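Local coordinates for ankyrin-repeat protein (Cryptosporidium parvum, PDB 2W4S), which probably binds RNA through this all-helical domain, which is related to that of the small nuclear and nucleolar RNA transport factor PHAX, at residues L39-N44 with Y71-L76; I9-I14 with F25-I30; K47-G52 with K63-V68. All coordinates share one frame; numbering follows the deposited sequence.

How the interactions relate
From the N terminus, interaction 2 comes first: helix 6-18 is followed by a short connection and the chain returns as helix 24-50, whose first turns pack on it. Helix 24-50 then serves all three contacts. Its middle part meets helix 65-78 in interaction 1, and its C-terminal end meets the start of that helix in interaction 3. Interaction 2 is complete before either of these opens, whereas the shorter loop of interaction 3, residues 53-62, lies within the longer one of interaction 1. Leu73 touches Phe25 and Val29, and Leu39 touches Val10, joining interactions 1 and 2. Interactions 2 and 3 lie on opposite sides of the chain's centre.

Interaction 1: residues L39-N44 with Y71-L76; sequences LQLYEN and YLLKQL
Leu41 carries the apolar packing, its two methyls reaching different leucines of helix 65-78. CD1 of Leu41 lies 3.8 Å from CB of Leu72 and passes near Leu72 O as well, the two side chains sliding past each other in opposite directions. The same methyl comes within 4.1 Å of Leu76 CD1, one turn further on. On the other branch, Leu41 CD2 meets CD1 of Leu73 at 3.6 Å, and here the side chains cross at about a right angle. With CG anti to the backbone N (chi1 -175°), the branch of Leu73 is swung to where this meeting can occur.

The leucines join two helices that run at 131° to each other, with the axes of the short segments 10.3 Å apart at closest approach. This is part of the helical bundle of the PHAX-type RNA-binding domain: helix 84-91, through Trp87 and Ile90, and the start of helix 24-50, through Phe25 and Val29, also pack on Leu73, while Ile33 touches Leu41.

A polar residue takes part only through carbon. Leu72 CD2 rests 3.8 Å from the backbone C of Asn44 and 4.0 Å from its CB. Tyr42 points its CB away from helix 65-78, and its OH and that of Tyr42 of the second subunit are hydrogen-bonded to each other, while Glu43 OE2 is hydrogen-bonded to Thr16 OG1 of that subunit.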
ATOM      1  N   LEU C  39      -4.652   6.851   1.065  1.00 38.74           N
ATOM      2  CA  LEU C  39      -4.079   5.620   1.600  1.00 39.30           C
ATOM      3  C   LEU C  39      -5.090   4.816   2.399  1.00 39.02           C
ATOM      4  O   LEU C  39      -5.151   3.590   2.256  1.00 39.19           O
ATOM      5  CB  LEU C  39      -2.818   5.884   2.436  1.00 39.70           C
ATOM      6  CG  LEU C  39      -1.430   5.653   1.826  1.00 40.68           C
ATOM      7  CD1 LEU C  39      -0.356   5.827   2.897  1.00 41.74           C
ATOM      8  CD2 LEU C  39      -1.294   4.274   1.180  1.00 39.98           C
ATOM      9  N   GLN C  40      -5.884   5.504   3.214  1.00 38.82           N
ATOM     10  CA  GLN C  40      -7.006   4.884   3.959  1.00 39.26           C
ATOM     11  C   GLN C  40      -7.998   4.191   3.044  1.00 37.91           C
ATOM     12  O   GLN C  40      -8.526   3.138   3.399  1.00 38.38           O
ATOM     13  CB  GLN C  40      -7.765   5.898   4.818  1.00 38.69           C
ATOM     14  CG  GLN C  40      -7.096   6.250   6.137  1.00 40.81           C
ATOM     15  CD  GLN C  40      -7.874   7.303   6.957  1.00 42.45           C
ATOM     16  OE1 GLN C  40      -7.280   8.178   7.614  1.00 45.96           O
ATOM     17  NE2 GLN C  40      -9.208   7.219   6.914  1.00 46.88           N
ATOM     18  N   LEU C  41      -8.252   4.781   1.877  1.00 36.70           N
ATOM     19  CA  LEU C  41      -9.133   4.167   0.872  1.00 35.43           C
ATOM     20  C   LEU C  41      -8.501   2.875   0.273  1.00 34.80           C
ATOM     21  O   LEU C  41      -9.190   1.873   0.038  1.00 34.17           O
ATOM     22  CB  LEU C  41      -9.418   5.192  -0.223  1.00 35.12           C
ATOM     23  CG  LEU C  41     -10.706   5.254  -1.029  1.00 35.96           C
ATOM     24  CD1 LEU C  41     -11.967   5.278  -0.139  1.00 37.22           C
ATOM     25  CD2 LEU C  41     -10.629   6.507  -1.855  1.00 34.81           C
ATOM     26  N   TYR C  42      -7.190   2.930   0.022  1.00 33.43           N
ATOM     27  CA  TYR C  42      -6.437   1.812  -0.554  1.00 32.33           C
ATOM     28  C   TYR C  42      -6.444   0.664   0.442  1.00 32.21           C
ATOM     29  O   TYR C  42      -6.765  -0.477   0.101  1.00 30.84           O
ATOM     30  CB  TYR C  42      -5.015   2.261  -0.910  1.00 30.93           C
ATOM     31  CG  TYR C  42      -4.075   1.135  -1.244  1.00 29.78           C
ATOM     32  CD1 TYR C  42      -4.404   0.213  -2.215  1.00 28.48           C
ATOM     33  CD2 TYR C  42      -2.854   0.999  -0.592  1.00 28.95           C
ATOM     34  CE1 TYR C  42      -3.571  -0.824  -2.519  1.00 28.82           C
ATOM     35  CE2 TYR C  42      -1.978  -0.059  -0.899  1.00 28.58           C
ATOM     36  CZ  TYR C  42      -2.352  -0.959  -1.865  1.00 28.49           C
ATOM     37  OH  TYR C  42      -1.545  -1.993  -2.219  1.00 27.44           O
ATOM     38  N   GLU C  43      -6.156   1.011   1.694  1.00 33.15           N
ATOM     39  CA  GLU C  43      -6.217   0.067   2.798  1.00 34.12           C
ATOM     40  C   GLU C  43      -7.576  -0.588   2.947  1.00 34.19           C
ATOM     41  O   GLU C  43      -7.652  -1.825   3.120  1.00 34.41           O
ATOM     42  CB  GLU C  43      -5.865   0.737   4.115  1.00 34.63           C
ATOM     43  CG  GLU C  43      -5.918  -0.266   5.227  1.00 38.72           C
ATOM     44  CD  GLU C  43      -5.915   0.352   6.594  1.00 45.36           C
ATOM     45  OE1 GLU C  43      -6.213   1.571   6.729  1.00 47.58           O
ATOM     46  OE2 GLU C  43      -5.606  -0.410   7.543  1.00 47.32           O
ATOM     47  N   ASN C  44      -8.635   0.231   2.898  1.00 34.13           N
ATOM     48  CA  ASN C  44     -10.003  -0.254   3.054  1.00 34.06           C
ATOM     49  C   ASN C  44     -10.392  -1.191   1.948  1.00 33.59           C
ATOM     50  O   ASN C  44     -11.059  -2.182   2.202  1.00 34.01           O
ATOM     51  CB  ASN C  44     -10.994   0.899   3.162  1.00 35.12           C
ATOM     52  CG  ASN C  44     -10.924   1.601   4.511  1.00 37.57           C
ATOM     53  OD1 ASN C  44     -10.673   0.966   5.539  1.00 42.79           O
ATOM     54  ND2 ASN C  44     -11.106   2.924   4.514  1.00 39.30           N
ATOM     55  N   TYR C  71     -15.913   1.866  -5.928  1.00 33.41           N
ATOM     56  CA  TYR C  71     -17.121   1.762  -5.110  1.00 32.69           C
ATOM     57  C   TYR C  71     -16.933   2.490  -3.766  1.00 32.41           C
ATOM     58  O   TYR C  71     -17.818   3.161  -3.294  1.00 32.97           O
ATOM     59  CB  TYR C  71     -17.445   0.266  -4.886  1.00 32.52           C
ATOM     60  CG  TYR C  71     -18.240   0.001  -3.645  1.00 31.22           C
ATOM     61  CD1 TYR C  71     -19.600   0.233  -3.627  1.00 30.29           C
ATOM     62  CD2 TYR C  71     -17.631  -0.448  -2.486  1.00 29.70           C
ATOM     63  CE1 TYR C  71     -20.353   0.036  -2.490  1.00 30.66           C
ATOM     64  CE2 TYR C  71     -18.374  -0.666  -1.347  1.00 31.64           C
ATOM     65  CZ  TYR C  71     -19.745  -0.415  -1.360  1.00 31.61           C
ATOM     66  OH  TYR C  71     -20.528  -0.611  -0.246  1.00 31.99           O
ATOM     67  N   LEU C  72     -15.765   2.344  -3.152  1.00 32.42           N
ATOM     68  CA  LEU C  72     -15.455   3.009  -1.884  1.00 31.82           C
ATOM     69  C   LEU C  72     -15.353   4.531  -2.003  1.00 31.46           C
ATOM     70  O   LEU C  72     -15.714   5.262  -1.093  1.00 30.92           O
ATOM     71  CB  LEU C  72     -14.145   2.461  -1.373  1.00 31.87           C
ATOM     72  CG  LEU C  72     -14.148   1.557  -0.148  1.00 32.22           C
ATOM     73  CD1 LEU C  72     -15.523   0.982   0.153  1.00 30.47           C
ATOM     74  CD2 LEU C  72     -13.038   0.484  -0.249  1.00 27.50           C
ATOM     75  N   LEU C  73     -14.841   4.976  -3.137  1.00 31.78           N
ATOM     76  CA  LEU C  73     -14.632   6.368  -3.440  1.00 32.27           C
ATOM     77  C   LEU C  73     -16.002   6.979  -3.644  1.00 32.47           C
ATOM     78  O   LEU C  73     -16.295   8.068  -3.150  1.00 32.13           O
ATOM     79  CB  LEU C  73     -13.793   6.443  -4.710  1.00 31.98           C
ATOM     80  CG  LEU C  73     -13.299   7.779  -5.249  1.00 33.80           C
ATOM     81  CD1 LEU C  73     -12.472   8.571  -4.205  1.00 34.85           C
ATOM     82  CD2 LEU C  73     -12.470   7.541  -6.520  1.00 33.29           C
ATOM     83  N   LYS C  74     -16.857   6.221  -4.327  1.00 32.57           N
ATOM     84  CA  LYS C  74     -18.212   6.625  -4.573  1.00 33.08           C
ATOM     85  C   LYS C  74     -18.993   6.683  -3.267  1.00 33.77           C
ATOM     86  O   LYS C  74     -19.930   7.487  -3.142  1.00 33.62           O
ATOM     87  CB  LYS C  74     -18.892   5.680  -5.560  1.00 32.83           C
ATOM     88  CG  LYS C  74     -20.343   6.075  -5.847  1.00 35.76           C
ATOM     89  CD  LYS C  74     -20.961   5.231  -6.957  1.00 40.12           C
ATOM     90  CE  LYS C  74     -22.272   5.842  -7.426  1.00 42.32           C
ATOM     91  NZ  LYS C  74     -23.189   4.779  -7.964  1.00 44.76           N
ATOM     92  N   GLN C  75     -18.602   5.845  -2.298  1.00 34.02           N
ATOM     93  CA  GLN C  75     -19.164   5.920  -0.959  1.00 34.69           C
ATOM     94  C   GLN C  75     -18.764   7.212  -0.255  1.00 34.43           C
ATOM     95  O   GLN C  75     -19.516   7.715   0.592  1.00 34.86           O
ATOM     96  CB  GLN C  75     -18.814   4.685  -0.108  1.00 34.85           C
ATOM     97  CG  GLN C  75     -19.672   3.470  -0.456  1.00 37.08           C
ATOM     98  CD  GLN C  75     -21.164   3.821  -0.555  1.00 40.27           C
ATOM     99  OE1 GLN C  75     -21.731   3.923  -1.650  1.00 41.26           O
ATOM    100  NE2 GLN C  75     -21.799   4.018   0.596  1.00 42.51           N
ATOM    101  N   LEU C  76     -17.629   7.784  -0.640  1.00 33.92           N
ATOM    102  CA  LEU C  76     -17.238   9.070  -0.066  1.00 34.04           C
ATOM    103  C   LEU C  76     -18.173  10.191  -0.531  1.00 33.46           C
ATOM    104  O   LEU C  76     -18.484  11.114   0.236  1.00 33.20           O
ATOM    105  CB  LEU C  76     -15.758   9.385  -0.326  1.00 34.60           C
ATOM    106  CG  LEU C  76     -14.692   8.515   0.377  1.00 34.29           C
ATOM    107  CD1 LEU C  76     -13.322   9.100   0.085  1.00 35.32           C
ATOM    108  CD2 LEU C  76     -14.854   8.460   1.876  1.00 35.24           C
TER

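Interaction 2: residues I9-I14 with F25-I30; sequences IVLNTI and FIARVI
Segments 9-14 of helix 6-18 and 25-30 of helix 24-50 run at 133° to each other, with segment axes 9.7 Å apart and the backbones nearest at Leu11 and Ala27, whose CA atoms are 6.4 Å apart. Leu11 is the middle of the contact and lies over the facing helix: CG is anti to its backbone N (chi1 179°), and CD1 reaches 3.6 Å from the backbone N of Ala27 and 3.7 Å from CG2 of Ile26. The far end of Ile30 comes the other way, its CD1 set against the backbone of segment 9-14 at 3.5 Å from Leu11 CA and, less closely, beside Val10 CG1. To one side of Leu11, Ile26 CG2 also touches CG2 of Ile14 at 3.8 Å, while Ile26 CD1 approaches that same Ile14 methyl. Methyls of both segments thus meet one another and the facing backbone without any polar atom of a side chain between them. Val15 and Leu18 of helix 6-18 and Phe69 of helix 65-78 extend the packing around Ile26, and Leu39 of the second subunit lies against Val10. The arrangement is a roughly antiparallel, obliquely packed pair of consecutive helices, part of the all-helical PHAX-type RNA-binding domain.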
ATOM      1  N   ILE C   9       4.906   9.028  -3.876  1.00 35.49           N
ATOM      2  CA  ILE C   9       5.059   7.713  -3.297  1.00 33.30           C
ATOM      3  C   ILE C   9       3.711   7.084  -3.013  1.00 32.23           C
ATOM      4  O   ILE C   9       3.479   5.919  -3.348  1.00 32.35           O
ATOM      5  CB  ILE C   9       5.965   7.793  -2.060  1.00 33.25           C
ATOM      6  CG1 ILE C   9       7.373   8.192  -2.516  1.00 31.96           C
ATOM      7  CG2 ILE C   9       6.007   6.473  -1.336  1.00 32.48           C
ATOM      8  CD1 ILE C   9       8.119   9.017  -1.543  1.00 30.40           C
ATOM      9  N   VAL C  10       2.805   7.856  -2.425  1.00 30.78           N
ATOM     10  CA  VAL C  10       1.455   7.364  -2.192  1.00 29.31           C
ATOM     11  C   VAL C  10       0.820   7.011  -3.546  1.00 28.72           C
ATOM     12  O   VAL C  10       0.263   5.922  -3.710  1.00 28.29           O
ATOM     13  CB  VAL C  10       0.637   8.372  -1.361  1.00 29.26           C
ATOM     14  CG1 VAL C  10      -0.799   7.918  -1.181  1.00 27.35           C
ATOM     15  CG2 VAL C  10       1.293   8.544   0.002  1.00 29.24           C
ATOM     16  N   LEU C  11       0.982   7.912  -4.512  1.00 27.89           N
ATOM     17  CA  LEU C  11       0.528   7.720  -5.878  1.00 28.07           C
ATOM     18  C   LEU C  11       0.900   6.384  -6.455  1.00 28.09           C
ATOM     19  O   LEU C  11       0.004   5.629  -6.866  1.00 28.63           O
ATOM     20  CB  LEU C  11       1.068   8.827  -6.794  1.00 28.26           C
ATOM     21  CG  LEU C  11       0.728   8.785  -8.290  1.00 28.70           C
ATOM     22  CD1 LEU C  11      -0.759   8.692  -8.502  1.00 29.24           C
ATOM     23  CD2 LEU C  11       1.272  10.022  -8.968  1.00 29.25           C
ATOM     24  N   ASN C  12       2.211   6.109  -6.494  1.00 27.51           N
ATOM     25  CA  ASN C  12       2.753   4.854  -7.013  1.00 27.49           C
ATOM     26  C   ASN C  12       2.363   3.645  -6.196  1.00 27.99           C
ATOM     27  O   ASN C  12       2.025   2.615  -6.763  1.00 29.15           O
ATOM     28  CB  ASN C  12       4.287   4.900  -7.146  1.00 26.58           C
ATOM     29  CG  ASN C  12       4.749   5.906  -8.167  1.00 25.32           C
ATOM     30  OD1 ASN C  12       3.951   6.435  -8.937  1.00 26.38           O
ATOM     31  ND2 ASN C  12       6.034   6.195  -8.171  1.00 22.54           N
ATOM     32  N   THR C  13       2.428   3.743  -4.873  1.00 28.08           N
ATOM     33  CA  THR C  13       1.952   2.650  -4.045  1.00 28.53           C
ATOM     34  C   THR C  13       0.514   2.265  -4.413  1.00 28.90           C
ATOM     35  O   THR C  13       0.231   1.080  -4.637  1.00 28.53           O
ATOM     36  CB  THR C  13       2.012   3.016  -2.578  1.00 28.79           C
ATOM     37  OG1 THR C  13       3.380   3.185  -2.203  1.00 30.33           O
ATOM     38  CG2 THR C  13       1.356   1.931  -1.700  1.00 27.67           C
ATOM     39  N   ILE C  14      -0.389   3.248  -4.459  1.00 28.73           N
ATOM     40  CA  ILE C  14      -1.788   2.960  -4.751  1.00 29.87           C
ATOM     41  C   ILE C  14      -1.898   2.429  -6.190  1.00 30.76           C
ATOM     42  O   ILE C  14      -2.594   1.437  -6.452  1.00 30.11           O
ATOM     43  CB  ILE C  14      -2.686   4.222  -4.550  1.00 30.54           C
ATOM     44  CG1 ILE C  14      -2.550   4.744  -3.097  1.00 30.87           C
ATOM     45  CG2 ILE C  14      -4.121   3.942  -4.918  1.00 27.94           C
ATOM     46  CD1 ILE C  14      -3.424   5.913  -2.766  1.00 29.85           C
ATOM     47  N   PHE C  25      -5.890   9.171 -12.999  1.00 44.07           N
ATOM     48  CA  PHE C  25      -7.077   8.960 -12.161  1.00 43.12           C
ATOM     49  C   PHE C  25      -6.738   8.907 -10.667  1.00 42.17           C
ATOM     50  O   PHE C  25      -7.457   9.462  -9.840  1.00 42.97           O
ATOM     51  CB  PHE C  25      -7.918   7.741 -12.601  1.00 43.19           C
ATOM     52  CG  PHE C  25      -8.903   7.285 -11.548  1.00 43.85           C
ATOM     53  CD1 PHE C  25     -10.103   7.955 -11.333  1.00 45.47           C
ATOM     54  CD2 PHE C  25      -8.616   6.180 -10.756  1.00 44.14           C
ATOM     55  CE1 PHE C  25     -10.990   7.511 -10.339  1.00 45.14           C
ATOM     56  CE2 PHE C  25      -9.489   5.745  -9.780  1.00 44.16           C
ATOM     57  CZ  PHE C  25     -10.669   6.408  -9.567  1.00 44.53           C
ATOM     58  N   ILE C  26      -5.642   8.262 -10.311  1.00 40.68           N
ATOM     59  CA  ILE C  26      -5.254   8.240  -8.910  1.00 39.38           C
ATOM     60  C   ILE C  26      -4.644   9.588  -8.489  1.00 38.67           C
ATOM     61  O   ILE C  26      -4.903  10.062  -7.386  1.00 38.66           O
ATOM     62  CB  ILE C  26      -4.346   7.010  -8.594  1.00 39.36           C
ATOM     63  CG1 ILE C  26      -5.110   5.715  -8.886  1.00 39.09           C
ATOM     64  CG2 ILE C  26      -3.815   7.044  -7.175  1.00 38.19           C
ATOM     65  CD1 ILE C  26      -6.245   5.396  -7.918  1.00 40.15           C
ATOM     66  N   ALA C  27      -3.855  10.211  -9.366  1.00 37.67           N
ATOM     67  CA  ALA C  27      -3.403  11.600  -9.143  1.00 37.37           C
ATOM     68  C   ALA C  27      -4.562  12.571  -8.797  1.00 37.42           C
ATOM     69  O   ALA C  27      -4.447  13.404  -7.898  1.00 37.62           O
ATOM     70  CB  ALA C  27      -2.629  12.107 -10.348  1.00 36.75           C
ATOM     71  N   ARG C  28      -5.680  12.453  -9.505  1.00 36.94           N
ATOM     72  CA  ARG C  28      -6.832  13.300  -9.216  1.00 36.84           C
ATOM     73  C   ARG C  28      -7.460  13.001  -7.846  1.00 36.73           C
ATOM     74  O   ARG C  28      -7.867  13.923  -7.147  1.00 36.98           O
ATOM     75  CB  ARG C  28      -7.828  13.314 -10.391  1.00 36.54           C
ATOM     76  CG  ARG C  28      -7.223  14.003 -11.657  1.00 36.31           C
ATOM     77  CD  ARG C  28      -8.152  14.108 -12.870  1.00 37.19           C
ATOM     78  NE  ARG C  28      -8.801  12.843 -13.207  1.00 41.02           N
ATOM     79  CZ  ARG C  28      -8.415  11.994 -14.163  1.00 42.51           C
ATOM     80  NH1 ARG C  28      -7.358  12.244 -14.919  1.00 42.93           N
ATOM     81  NH2 ARG C  28      -9.090  10.862 -14.356  1.00 44.07           N
ATOM     82  N   VAL C  29      -7.485  11.741  -7.422  1.00 36.63           N
ATOM     83  CA  VAL C  29      -7.976  11.426  -6.064  1.00 36.29           C
ATOM     84  C   VAL C  29      -7.098  12.048  -4.976  1.00 36.28           C
ATOM     85  O   VAL C  29      -7.611  12.674  -4.040  1.00 36.42           O
ATOM     86  CB  VAL C  29      -8.082   9.913  -5.820  1.00 36.41           C
ATOM     87  CG1 VAL C  29      -8.521   9.624  -4.375  1.00 36.17           C
ATOM     88  CG2 VAL C  29      -9.044   9.272  -6.813  1.00 35.38           C
ATOM     89  N   ILE C  30      -5.784  11.875  -5.105  1.00 36.63           N
ATOM     90  CA  ILE C  30      -4.801  12.468  -4.181  1.00 36.60           C
ATOM     91  C   ILE C  30      -4.903  13.996  -4.141  1.00 37.05           C
ATOM     92  O   ILE C  30      -4.913  14.586  -3.052  1.00 36.83           O
ATOM     93  CB  ILE C  30      -3.369  12.014  -4.512  1.00 36.66           C
ATOM     94  CG1 ILE C  30      -3.186  10.546  -4.099  1.00 36.08           C
ATOM     95  CG2 ILE C  30      -2.332  12.899  -3.831  1.00 36.04           C
ATOM     96  CD1 ILE C  30      -2.002   9.865  -4.740  1.00 35.91           C
TER

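Interaction 3: residues K47-G52 with K63-V68; sequences KVENSG and KTIGGV
A water links Glu49 to the backbone of Lys63, standing 2.6 Å from Glu49 OE2 and 2.7 Å from Lys63 O, in a contact where no direct hydrogen bond joins the segments. It is placed to donate to both oxygens, but its two protons are outnumbered by nearby acceptors, and the two bonds need not both be made at once. With CG of Glu49 anti to the carbonyl carbon, CG is set against Ile65, 3.8 Å from Ile65 CB and a little farther from CD1, the side chains crossing at a slant. The bend at chi2 (-69°) then turns the carboxylate toward the water. OE2 also comes to 3.4 Å from Val68 CG2, while OE1 makes a salt bridge with Arg62.

Next to this, Val48 CG1 meets Val68 CG1 at 4.0 Å, both methyls anti to their own backbone N, and Ala45 adds to the packing on Ile65 and Val68. The contact joins two helix ends. Helix 24-50 finishes in a Schellman motif with Gly52, of positive phi, as its C-prime residue: Gly53 N bonds Val48 O, and Gly52 N bonds Glu49 O at 3.0 Å. Helix 65-78 begins behind Thr64, the N-cap, whose OG1 accepts from Gly67 N at 3.1 Å with an N-H...O angle of 158°.

Glu49 therefore does double duty: its aliphatic stem packs on Ile65, while its two oxygens turn to different partners, Arg62 and the water. The positive Arg62 probably stabilises the charged form of the carboxylate, and the water can bridge OE2 to the carbonyl of Lys63, just ahead of the N-cap.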
ATOM      1  N   LYS C  47      -8.812  -4.392   2.771  1.00 34.62           N
ATOM      2  CA  LYS C  47      -9.548  -5.119   3.849  1.00 35.36           C
ATOM      3  C   LYS C  47     -10.734  -5.876   3.302  1.00 35.64           C
ATOM      4  O   LYS C  47     -10.957  -7.056   3.656  1.00 36.44           O
ATOM      5  CB  LYS C  47     -10.035  -4.189   4.954  1.00 35.44           C
ATOM      6  CG  LYS C  47      -8.922  -3.643   5.783  1.00 35.90           C
ATOM      7  CD  LYS C  47      -9.414  -2.903   6.986  1.00 39.54           C
ATOM      8  CE  LYS C  47      -8.189  -2.412   7.756  1.00 41.80           C
ATOM      9  NZ  LYS C  47      -8.515  -1.982   9.137  1.00 43.00           N
ATOM     10  N   VAL C  48     -11.461  -5.201   2.419  1.00 35.34           N
ATOM     11  CA  VAL C  48     -12.541  -5.801   1.653  1.00 35.41           C
ATOM     12  C   VAL C  48     -12.043  -6.987   0.833  1.00 35.63           C
ATOM     13  O   VAL C  48     -12.695  -8.036   0.803  1.00 36.02           O
ATOM     14  CB  VAL C  48     -13.259  -4.759   0.710  1.00 35.37           C
ATOM     15  CG1 VAL C  48     -14.286  -5.457  -0.148  1.00 34.39           C
ATOM     16  CG2 VAL C  48     -13.933  -3.672   1.511  1.00 34.78           C
ATOM     17  N   GLU C  49     -10.902  -6.831   0.156  1.00 35.81           N
ATOM     18  CA  GLU C  49     -10.340  -7.950  -0.578  1.00 35.84           C
ATOM     19  C   GLU C  49      -9.981  -9.088   0.384  1.00 35.64           C
ATOM     20  O   GLU C  49     -10.280 -10.244   0.084  1.00 35.50           O
ATOM     21  CB  GLU C  49      -9.171  -7.526  -1.460  1.00 35.97           C
ATOM     22  CG  GLU C  49      -9.607  -6.644  -2.652  1.00 37.65           C
ATOM     23  CD  GLU C  49     -10.416  -7.417  -3.701  1.00 40.13           C
ATOM     24  OE1 GLU C  49      -9.817  -8.179  -4.502  1.00 42.08           O
ATOM     25  OE2 GLU C  49     -11.656  -7.267  -3.726  1.00 40.71           O
ATOM     26  N   ASN C  50      -9.413  -8.771   1.550  1.00 35.72           N
ATOM     27  CA  ASN C  50      -9.089  -9.813   2.538  1.00 36.62           C
ATOM     28  C   ASN C  50     -10.335 -10.539   3.061  1.00 36.45           C
ATOM     29  O   ASN C  50     -10.278 -11.718   3.380  1.00 35.95           O
ATOM     30  CB  ASN C  50      -8.241  -9.262   3.693  1.00 36.95           C
ATOM     31  CG  ASN C  50      -6.875  -8.758   3.239  1.00 38.62           C
ATOM     32  OD1 ASN C  50      -6.367  -9.148   2.185  1.00 41.03           O
ATOM     33  ND2 ASN C  50      -6.269  -7.892   4.043  1.00 39.66           N
ATOM     34  N   SER C  51     -11.463  -9.835   3.106  1.00 36.50           N
ATOM     35  CA  SER C  51     -12.735 -10.439   3.497  1.00 36.85           C
ATOM     36  C   SER C  51     -13.414 -11.227   2.397  1.00 36.85           C
ATOM     37  O   SER C  51     -14.580 -11.563   2.529  1.00 37.54           O
ATOM     38  CB  SER C  51     -13.718  -9.364   3.953  1.00 36.83           C
ATOM     39  OG  SER C  51     -13.306  -8.827   5.179  1.00 38.31           O
ATOM     40  N   GLY C  52     -12.725 -11.491   1.299  1.00 36.93           N
ATOM     41  CA  GLY C  52     -13.350 -12.212   0.195  1.00 36.78           C
ATOM     42  C   GLY C  52     -14.013 -11.348  -0.876  1.00 36.64           C
ATOM     43  O   GLY C  52     -14.801 -11.845  -1.639  1.00 37.37           O
ATOM     44  N   LYS C  63     -15.366  -8.255  -8.045  1.00 36.96           N
ATOM     45  CA  LYS C  63     -14.827  -7.020  -8.553  1.00 36.05           C
ATOM     46  C   LYS C  63     -13.316  -7.117  -8.409  1.00 36.13           C
ATOM     47  O   LYS C  63     -12.819  -7.658  -7.417  1.00 36.74           O
ATOM     48  CB  LYS C  63     -15.305  -5.873  -7.680  1.00 35.77           C
ATOM     49  CG  LYS C  63     -16.711  -5.363  -7.930  1.00 34.53           C
ATOM     50  CD  LYS C  63     -17.065  -4.431  -6.802  1.00 32.31           C
ATOM     51  CE  LYS C  63     -17.882  -3.282  -7.248  1.00 36.96           C
ATOM     52  NZ  LYS C  63     -19.277  -3.629  -7.587  1.00 37.89           N
ATOM     53  N   THR C  64     -12.571  -6.600  -9.375  1.00 35.72           N
ATOM     54  CA  THR C  64     -11.133  -6.392  -9.179  1.00 35.04           C
ATOM     55  C   THR C  64     -10.978  -5.390  -8.027  1.00 35.26           C
ATOM     56  O   THR C  64     -11.945  -4.727  -7.648  1.00 35.88           O
ATOM     57  CB  THR C  64     -10.485  -5.788 -10.447  1.00 35.35           C
ATOM     58  OG1 THR C  64     -10.806  -4.395 -10.526  1.00 33.13           O
ATOM     59  CG2 THR C  64     -10.984  -6.506 -11.723  1.00 33.84           C
ATOM     60  N   ILE C  65      -9.783  -5.263  -7.474  1.00 34.90           N
ATOM     61  CA  ILE C  65      -9.551  -4.339  -6.372  1.00 34.71           C
ATOM     62  C   ILE C  65      -9.648  -2.886  -6.870  1.00 34.81           C
ATOM     63  O   ILE C  65     -10.017  -1.970  -6.112  1.00 35.66           O
ATOM     64  CB  ILE C  65      -8.219  -4.669  -5.611  1.00 34.69           C
ATOM     65  CG1 ILE C  65      -7.926  -3.642  -4.506  1.00 34.62           C
ATOM     66  CG2 ILE C  65      -7.044  -4.822  -6.581  1.00 33.23           C
ATOM     67  CD1 ILE C  65      -6.833  -4.108  -3.506  1.00 35.26           C
ATOM     68  N   GLY C  66      -9.363  -2.670  -8.148  1.00 34.35           N
ATOM     69  CA  GLY C  66      -9.663  -1.376  -8.761  1.00 34.33           C
ATOM     70  C   GLY C  66     -11.150  -1.012  -8.645  1.00 34.26           C
ATOM     71  O   GLY C  66     -11.501   0.121  -8.294  1.00 34.23           O
ATOM     72  N   GLY C  67     -12.024  -1.975  -8.924  1.00 33.44           N
ATOM     73  CA  GLY C  67     -13.452  -1.741  -8.824  1.00 33.12           C
ATOM     74  C   GLY C  67     -13.911  -1.475  -7.402  1.00 33.29           C
ATOM     75  O   GLY C  67     -14.807  -0.640  -7.182  1.00 33.21           O
ATOM     76  N   VAL C  68     -13.297  -2.174  -6.436  1.00 32.86           N
ATOM     77  CA  VAL C  68     -13.629  -1.993  -5.020  1.00 32.28           C
ATOM     78  C   VAL C  68     -13.326  -0.549  -4.598  1.00 33.02           C
ATOM     79  O   VAL C  68     -14.172   0.131  -4.011  1.00 33.34           O
ATOM     80  CB  VAL C  68     -12.895  -3.009  -4.095  1.00 32.10           C
ATOM     81  CG1 VAL C  68     -13.054  -2.615  -2.618  1.00 30.65           C
ATOM     82  CG2 VAL C  68     -13.421  -4.448  -4.310  1.00 30.09           C
TER
HETATM   83  O   HOH W   1     -13.834  -8.094  -4.953  1.00 35.09           O